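Local coordinates for telomere length regulator taz1 (Schizosaccharomyces pombe, PDB 4ZMK), which binds double-stranded telomeric DNA as a homodimer and regulates telomere length and function, the chain here being its dimerization domain, at residues I18-V21 against V22-L26; T56-K59 against S60-R64; V47-A50 against R51-H55. One frame throughout, in Å; residues are numbered along the deposited sequence.

Contact 1. Residues I18-V21 against V22-L26; sequences ISEV and VSLGL
Ile18 and Ser19 meet Val22 and Ser23 at an N-cap, the start of helix 20-40 in the dimerization domain, with Ser19 in the capping position. The tight part is the first helical turn. Ser23 N donates to Ser19 O at 2.9 Å with an N-H...O angle of 166°, approaching close to the extension of the carbonyl bond. Leu24 N follows onto Glu20 O at 2.8 Å and Gly25 N onto Val21 O at 3.0 Å, the i to i+4 pattern of an alpha helix. The cap proper is weaker: Ser19 OG accepts from Val22 N at 3.4 Å, a straight but weak bond. A chi1 of 73° places this hydroxyl between the backbone N and the carbonyl carbon of Ser19, from where it reaches the amide of Val22.

On the inner side Ser23 is buried, touching Ile13, and Leu24 packs on Arg64 of the second subunit. Glu20 turns its CB away from the following turn; its carboxylate instead forms a salt bridge through OE2 with Arg64 of that subunit, and the residue packs on Leu68 there.

The looser side carries Ser19, Val21 and Val22, all exposed. Side-chain contact across it is sparse. The side chains of Ile18 and Val22 cross at roughly a right angle; in each, the touching methyl lies opposite the backbone N across the CA-CB bond. These methyls, Ile18 CG2 and Val22 CG1, are 3.7 Å apart, while the other Val22 methyl, CG2, sits 3.3 Å from Ser19 OG.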
loop_
_atom_site.group_PDB
_atom_site.type_symbol
_atom_site.label_atom_id
_atom_site.label_comp_id
_atom_site.label_asym_id
_atom_site.label_seq_id
_atom_site.Cartn_x
_atom_site.Cartn_y
_atom_site.Cartn_z
ATOM N N ILE A 18 -3.460 -17.509 -1.743
ATOM C CA ILE A 18 -2.576 -16.749 -0.873
ATOM C C ILE A 18 -3.371 -16.212 0.301
ATOM O O ILE A 18 -4.380 -15.540 0.100
ATOM C CB ILE A 18 -1.923 -15.593 -1.626
ATOM C CG1 ILE A 18 -0.949 -16.138 -2.659
ATOM C CG2 ILE A 18 -1.194 -14.675 -0.678
ATOM C CD1 ILE A 18 -0.204 -15.069 -3.381
ATOM N N SER A 19 -2.940 -16.515 1.521
ATOM C CA SER A 19 -3.676 -16.094 2.708
ATOM C C SER A 19 -3.541 -14.599 2.954
ATOM O O SER A 19 -2.656 -13.949 2.403
ATOM C CB SER A 19 -3.188 -16.850 3.932
ATOM O OG SER A 19 -1.914 -16.376 4.326
ATOM N N GLU A 20 -4.407 -14.054 3.799
ATOM C CA GLU A 20 -4.378 -12.623 4.057
ATOM C C GLU A 20 -3.047 -12.185 4.651
ATOM O O GLU A 20 -2.508 -11.166 4.247
ATOM C CB GLU A 20 -5.515 -12.206 4.981
ATOM C CG GLU A 20 -5.671 -10.699 5.061
ATOM C CD GLU A 20 -6.889 -10.268 5.857
ATOM O OE1 GLU A 20 -7.547 -11.138 6.459
ATOM O OE2 GLU A 20 -7.192 -9.057 5.894
ATOM N N VAL A 21 -2.512 -12.954 5.597
ATOM C CA VAL A 21 -1.260 -12.578 6.254
ATOM C C VAL A 21 -0.112 -12.551 5.241
ATOM O O VAL A 21 0.690 -11.630 5.236
ATOM C CB VAL A 21 -0.918 -13.534 7.449
ATOM C CG1 VAL A 21 0.559 -13.466 7.823
ATOM C CG2 VAL A 21 -1.775 -13.202 8.653
ATOM N N VAL A 22 -0.051 -13.546 4.369
ATOM C CA VAL A 22 0.970 -13.560 3.335
ATOM C C VAL A 22 0.794 -12.361 2.404
ATOM O O VAL A 22 1.764 -11.703 2.054
ATOM C CB VAL A 22 0.942 -14.869 2.522
ATOM C CG1 VAL A 22 1.925 -14.804 1.357
ATOM C CG2 VAL A 22 1.252 -16.054 3.432
ATOM N N SER A 23 -0.445 -12.070 2.022
ATOM C CA SER A 23 -0.764 -10.903 1.209
ATOM C C SER A 23 -0.264 -9.621 1.874
ATOM O O SER A 23 0.345 -8.771 1.242
ATOM C CB SER A 23 -2.277 -10.826 0.969
ATOM O OG SER A 23 -2.646 -9.621 0.331
ATOM N N LEU A 24 -0.531 -9.492 3.169
ATOM C CA LEU A 24 -0.113 -8.305 3.914
ATOM C C LEU A 24 1.410 -8.188 3.952
ATOM O O LEU A 24 1.943 -7.095 3.969
ATOM C CB LEU A 24 -0.677 -8.325 5.333
ATOM C CG LEU A 24 -2.189 -8.107 5.394
ATOM C CD1 LEU A 24 -2.719 -8.235 6.822
ATOM C CD2 LEU A 24 -2.538 -6.755 4.790
ATOM N N GLY A 25 2.101 -9.322 3.944
ATOM C CA GLY A 25 3.550 -9.328 3.857
ATOM C C GLY A 25 4.049 -8.796 2.529
ATOM O O GLY A 25 5.060 -8.117 2.478
ATOM N N LEU A 26 3.340 -9.109 1.448
ATOM C CA LEU A 26 3.726 -8.646 0.123
ATOM C C LEU A 26 3.461 -7.148 -0.028
ATOM O O LEU A 26 4.261 -6.435 -0.624
ATOM C CB LEU A 26 2.980 -9.436 -0.961
ATOM C CG LEU A 26 3.320 -10.925 -1.085
ATOM C CD1 LEU A 26 2.437 -11.595 -2.111
ATOM C CD2 LEU A 26 4.767 -11.113 -1.437
#

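Contact 2. Residues T56-K59 against S60-R64; sequences TLSK and SLKSR
Ser60 reaches back to Leu57 in the middle of helix 44-70, where a side-chain hydroxyl joins the main-chain bonding of an alpha helix. Among the hydrogen bonds, the regular i to i+4 set runs from Ser60 N to Thr56 O, Leu61 N to Leu57 O, Lys62 N to Ser58 O and Ser63 N to Lys59 O, all between 3.0 and 3.1 Å. To this, in the conformer described, Ser60 OG adds a bond to Leu57 O at 2.9 Å. Its chi1 of 84° sets the hydroxyl between backbone N and carbonyl carbon, turned back over the preceding turn; the C=O...OG angle of 123° shows a bent approach, unlike the 159° of Leu61 N. Leu57 O there has two donors, Leu61 N and Ser60 OG.

Apolar contact is slight: Leu57 CG and Leu61 CD1 lie 4.5 Å apart. Alongside, the extended Lys62 chain passes Ser58, with CE 3.6 Å from OG. That hydroxyl bonds to Asp32 of the second subunit, with which Lys62 NZ makes a long, weak ion pair.

Leu57 and Leu61 both rest on Val27 of helix 20-40 in their own chain and on the same helix of the second subunit, at Leu31 and Val27 respectively, while Thr56 lies against helix 3-7.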
loop_
_atom_site.group_PDB
_atom_site.type_symbol
_atom_site.label_atom_id
_atom_site.label_comp_id
_atom_site.label_asym_id
_atom_site.label_seq_id
_atom_site.Cartn_x
_atom_site.Cartn_y
_atom_site.Cartn_z
ATOM N N THR A 56 0.640 0.535 -9.312
ATOM C CA THR A 56 0.680 -0.877 -9.649
ATOM C C THR A 56 0.165 -1.714 -8.478
ATOM O O THR A 56 -0.599 -2.647 -8.662
ATOM C CB THR A 56 2.115 -1.290 -10.027
ATOM O OG1 THR A 56 2.526 -0.541 -11.177
ATOM C CG2 THR A 56 2.236 -2.795 -10.303
ATOM N N LEU A 57 0.590 -1.359 -7.272
ATOM C CA LEU A 57 0.165 -2.048 -6.071
ATOM C C LEU A 57 -1.346 -1.883 -5.852
ATOM O O LEU A 57 -2.053 -2.849 -5.571
ATOM C CB LEU A 57 0.951 -1.528 -4.875
ATOM C CG LEU A 57 0.672 -2.125 -3.502
ATOM C CD1 LEU A 57 1.008 -3.575 -3.487
ATOM C CD2 LEU A 57 1.498 -1.404 -2.461
ATOM N N SER A 58 -1.837 -0.658 -6.004
ATOM C CA SER A 58 -3.260 -0.371 -5.833
ATOM C C SER A 58 -4.093 -1.209 -6.816
ATOM O O SER A 58 -5.078 -1.835 -6.453
ATOM C CB SER A 58 -3.518 1.113 -6.039
ATOM O OG SER A 58 -4.842 1.461 -5.711
ATOM N N LYS A 59 -3.655 -1.235 -8.060
ATOM C CA LYS A 59 -4.345 -1.943 -9.118
ATOM C C LYS A 59 -4.363 -3.444 -8.818
ATOM O O LYS A 59 -5.344 -4.137 -9.114
ATOM C CB LYS A 59 -3.666 -1.627 -10.455
ATOM C CG LYS A 59 -4.238 -2.293 -11.661
ATOM C CD LYS A 59 -3.380 -2.021 -12.895
ATOM C CE LYS A 59 -3.671 -3.061 -13.981
ATOM N NZ LYS A 59 -2.661 -3.077 -15.076
ATOM N N SER A 60 -3.299 -3.939 -8.184
ATOM C CA SER A 60 -3.217 -5.362 -7.887
ATOM C C SER A 60 -4.093 -5.729 -6.692
ATOM O O SER A 60 -4.624 -6.836 -6.629
ATOM C CB SER A 60 -1.768 -5.788 -7.638
ATOM O OG SER A 60 -1.372 -5.537 -6.305
ATOM N N LEU A 61 -4.267 -4.798 -5.763
ATOM C CA LEU A 61 -5.122 -5.051 -4.602
ATOM C C LEU A 61 -6.609 -4.994 -4.989
ATOM O O LEU A 61 -7.444 -5.704 -4.431
ATOM C CB LEU A 61 -4.788 -4.063 -3.482
ATOM C CG LEU A 61 -3.375 -4.265 -2.910
ATOM C CD1 LEU A 61 -3.165 -3.461 -1.663
ATOM C CD2 LEU A 61 -3.144 -5.744 -2.622
ATOM N N LYS A 62 -6.935 -4.156 -5.962
ATOM C CA LYS A 62 -8.282 -4.122 -6.513
ATOM C C LYS A 62 -8.578 -5.449 -7.205
ATOM O O LYS A 62 -9.673 -5.993 -7.087
ATOM C CB LYS A 62 -8.444 -2.952 -7.487
ATOM C CG LYS A 62 -8.307 -1.578 -6.841
ATOM C CD LYS A 62 -8.346 -0.461 -7.883
ATOM C CE LYS A 62 -8.089 0.899 -7.246
ATOM N NZ LYS A 62 -8.063 2.022 -8.223
ATOM N N SER A 63 -7.585 -5.970 -7.921
ATOM C CA SER A 63 -7.719 -7.256 -8.587
ATOM C C SER A 63 -7.881 -8.371 -7.557
ATOM O O SER A 63 -8.706 -9.265 -7.720
ATOM C CB SER A 63 -6.511 -7.525 -9.481
ATOM O OG SER A 63 -6.665 -8.731 -10.209
ATOM N N ARG A 64 -7.090 -8.312 -6.494
ATOM C CA ARG A 64 -7.205 -9.307 -5.437
ATOM C C ARG A 64 -8.581 -9.243 -4.778
ATOM O O ARG A 64 -9.224 -10.262 -4.586
ATOM C CB ARG A 64 -6.102 -9.120 -4.394
ATOM C CG ARG A 64 -6.265 -10.027 -3.190
ATOM C CD ARG A 64 -5.116 -9.924 -2.210
ATOM N NE ARG A 64 -5.349 -10.824 -1.095
ATOM C CZ ARG A 64 -5.069 -12.121 -1.123
ATOM N NH1 ARG A 64 -4.519 -12.665 -2.205
ATOM N NH2 ARG A 64 -5.337 -12.873 -0.067
#

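Contact 3. Residues V47-A50 against R51-H55; sequences VSQA and RDFSH
This is a local contact between successive turns of helix 44-70, near its N-terminal end, in which Ser48 meets Arg51 and Gln49 meets Phe53. The i to i+4 backbone bonds prove the alpha-helical frame: Arg51 N to Val47 O, Asp52 N to Ser48 O, Phe53 N to Gln49 O and Ser54 N to Ala50 O, each 2.9 to 3.0 Å.

On the polar side, Arg51 bends at its third torsion, folding its guanidinium back over the helix so that Ser48 O lies over one face. NH2 then donates to Ser48 OG at 2.7 Å; the bond is bent, at 133°, and the hydroxyl oxygen sits out of the guanidinium plane. The other terminal nitrogen, NH1, forms a salt bridge with Asp52 OD1 at 2.9 Å, so in the conformer described serine and aspartate together hold the group. Asp52 OD2 receives a hydrogen bond from each of two waters: one is also bonded to Ser48 OG, and the second accepts from Gln49 NE2 at 2.7 Å.

Toward the ring, Gln49 bends at chi2 (57°) to bring its amide back to Phe53. NE2 is 3.3 Å from CE2 of the ring, with amide and ring planes 48° apart, and Gln49 CG stands 4.1 Å above one ring face, toward the rim. A serine in place of Phe53 would probably open a gap against Ile34 and Leu37 and take from Gln49 the ring that its CG and amide lean on.

Those two residues belong to helix 20-40, against which the Phe53 ring packs, while Ser4 of helix 3-7 touches Gln49, Asp52 and Phe53. Ala50 touches Leu38 of its own chain and Leu38 of the second subunit, and Ser54 OG bonds to Thr35 of that subunit.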
loop_
_atom_site.group_PDB
_atom_site.type_symbol
_atom_site.label_atom_id
_atom_site.label_comp_id
_atom_site.label_asym_id
_atom_site.label_seq_id
_atom_site.Cartn_x
_atom_site.Cartn_y
_atom_site.Cartn_z
ATOM N N VAL A 47 10.531 10.099 -8.188
ATOM C CA VAL A 47 9.160 10.300 -7.762
ATOM C C VAL A 47 8.219 9.570 -8.693
ATOM O O VAL A 47 7.217 9.013 -8.263
ATOM C CB VAL A 47 8.793 11.791 -7.715
ATOM C CG1 VAL A 47 7.285 11.978 -7.597
ATOM C CG2 VAL A 47 9.509 12.465 -6.559
ATOM N N SER A 48 8.560 9.555 -9.974
ATOM C CA SER A 48 7.729 8.896 -10.977
ATOM C C SER A 48 7.762 7.369 -10.825
ATOM O O SER A 48 6.777 6.688 -11.104
ATOM C CB SER A 48 8.178 9.305 -12.382
ATOM O OG SER A 48 7.442 8.621 -13.381
ATOM N N GLN A 49 8.888 6.834 -10.367
ATOM C CA GLN A 49 9.007 5.400 -10.193
ATOM C C GLN A 49 8.182 4.969 -8.982
ATOM O O GLN A 49 7.500 3.949 -9.025
ATOM C CB GLN A 49 10.468 4.990 -10.040
ATOM C CG GLN A 49 10.695 3.487 -10.068
ATOM C CD GLN A 49 10.166 2.840 -11.338
ATOM O OE1 GLN A 49 10.722 3.019 -12.417
ATOM N NE2 GLN A 49 9.083 2.088 -11.209
ATOM N N ALA A 50 8.247 5.760 -7.913
ATOM C CA ALA A 50 7.456 5.531 -6.701
ATOM C C ALA A 50 5.954 5.592 -7.002
ATOM O O ALA A 50 5.171 4.806 -6.460
ATOM C CB ALA A 50 7.831 6.548 -5.618
ATOM N N ARG A 51 5.565 6.529 -7.867
ATOM C CA ARG A 51 4.184 6.636 -8.314
ATOM C C ARG A 51 3.759 5.405 -9.125
ATOM O O ARG A 51 2.632 4.939 -8.998
ATOM C CB ARG A 51 3.992 7.907 -9.137
ATOM C CG ARG A 51 2.590 8.085 -9.667
ATOM C CD ARG A 51 2.542 9.165 -10.738
ATOM N NE ARG A 51 3.650 9.048 -11.684
ATOM C CZ ARG A 51 3.717 8.134 -12.643
ATOM N NH1 ARG A 51 2.735 7.252 -12.784
ATOM N NH2 ARG A 51 4.763 8.098 -13.457
ATOM N N ASP A 52 4.657 4.876 -9.956
ATOM C CA ASP A 52 4.361 3.636 -10.674
ATOM C C ASP A 52 4.184 2.483 -9.697
ATOM O O ASP A 52 3.276 1.673 -9.848
ATOM C CB ASP A 52 5.464 3.283 -11.684
ATOM C CG ASP A 52 5.465 4.198 -12.900
ATOM O OD1 ASP A 52 4.528 5.009 -13.053
ATOM O OD2 ASP A 52 6.401 4.103 -13.717
ATOM N N PHE A 53 5.070 2.395 -8.709
ATOM C CA PHE A 53 4.957 1.371 -7.672
ATOM C C PHE A 53 3.595 1.437 -6.961
ATOM O O PHE A 53 2.906 0.430 -6.816
ATOM C CB PHE A 53 6.080 1.513 -6.627
ATOM C CG PHE A 53 7.425 1.011 -7.087
ATOM C CD1 PHE A 53 8.541 1.157 -6.281
ATOM C CD2 PHE A 53 7.575 0.396 -8.316
ATOM C CE1 PHE A 53 9.783 0.703 -6.695
ATOM C CE2 PHE A 53 8.818 -0.066 -8.735
ATOM C CZ PHE A 53 9.923 0.091 -7.927
ATOM N N SER A 54 3.221 2.631 -6.513
ATOM C CA SER A 54 1.991 2.839 -5.756
ATOM C C SER A 54 0.758 2.435 -6.554
ATOM O O SER A 54 -0.112 1.728 -6.069
ATOM C CB SER A 54 1.885 4.303 -5.330
ATOM O OG SER A 54 0.736 4.527 -4.533
ATOM N N HIS A 55 0.707 2.912 -7.790
ATOM C CA HIS A 55 -0.376 2.640 -8.719
ATOM C C HIS A 55 -0.496 1.168 -9.079
ATOM O O HIS A 55 -1.591 0.624 -9.172
ATOM C CB HIS A 55 -0.166 3.459 -9.990
ATOM C CG HIS A 55 -1.318 3.404 -10.936
ATOM N ND1 HIS A 55 -1.257 2.737 -12.143
ATOM C CD2 HIS A 55 -2.561 3.926 -10.857
ATOM C CE1 HIS A 55 -2.413 2.854 -12.764
ATOM N NE2 HIS A 55 -3.226 3.576 -12.005
HETATM O O HOH W 1 8.441 6.079 -14.197
HETATM O O HOH W 2 7.886 1.671 -13.598
#

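How the contacts relate
From the N terminus, helix 3-7 and a loop lead to contact 1, which opens helix 20-40; after a short connection, helix 44-70 carries contact 3 and then contact 2. All three are in series, each within a continuous stretch, so none closes a loop, nests or crosses. Contacts 3 and 2 adjoin in sequence, their centres 13 Å apart. The long-range tie joins contacts 1 and 2: Arg64 NH2 reaches Ile18 O at 2.8 Å, a probable hydrogen bond linking helix 44-70 to the start of helix 20-40. Contacts 1 and 3, centres about 21 Å apart, do not touch. All three meet the second subunit, spreading the dimer interface along both long helices.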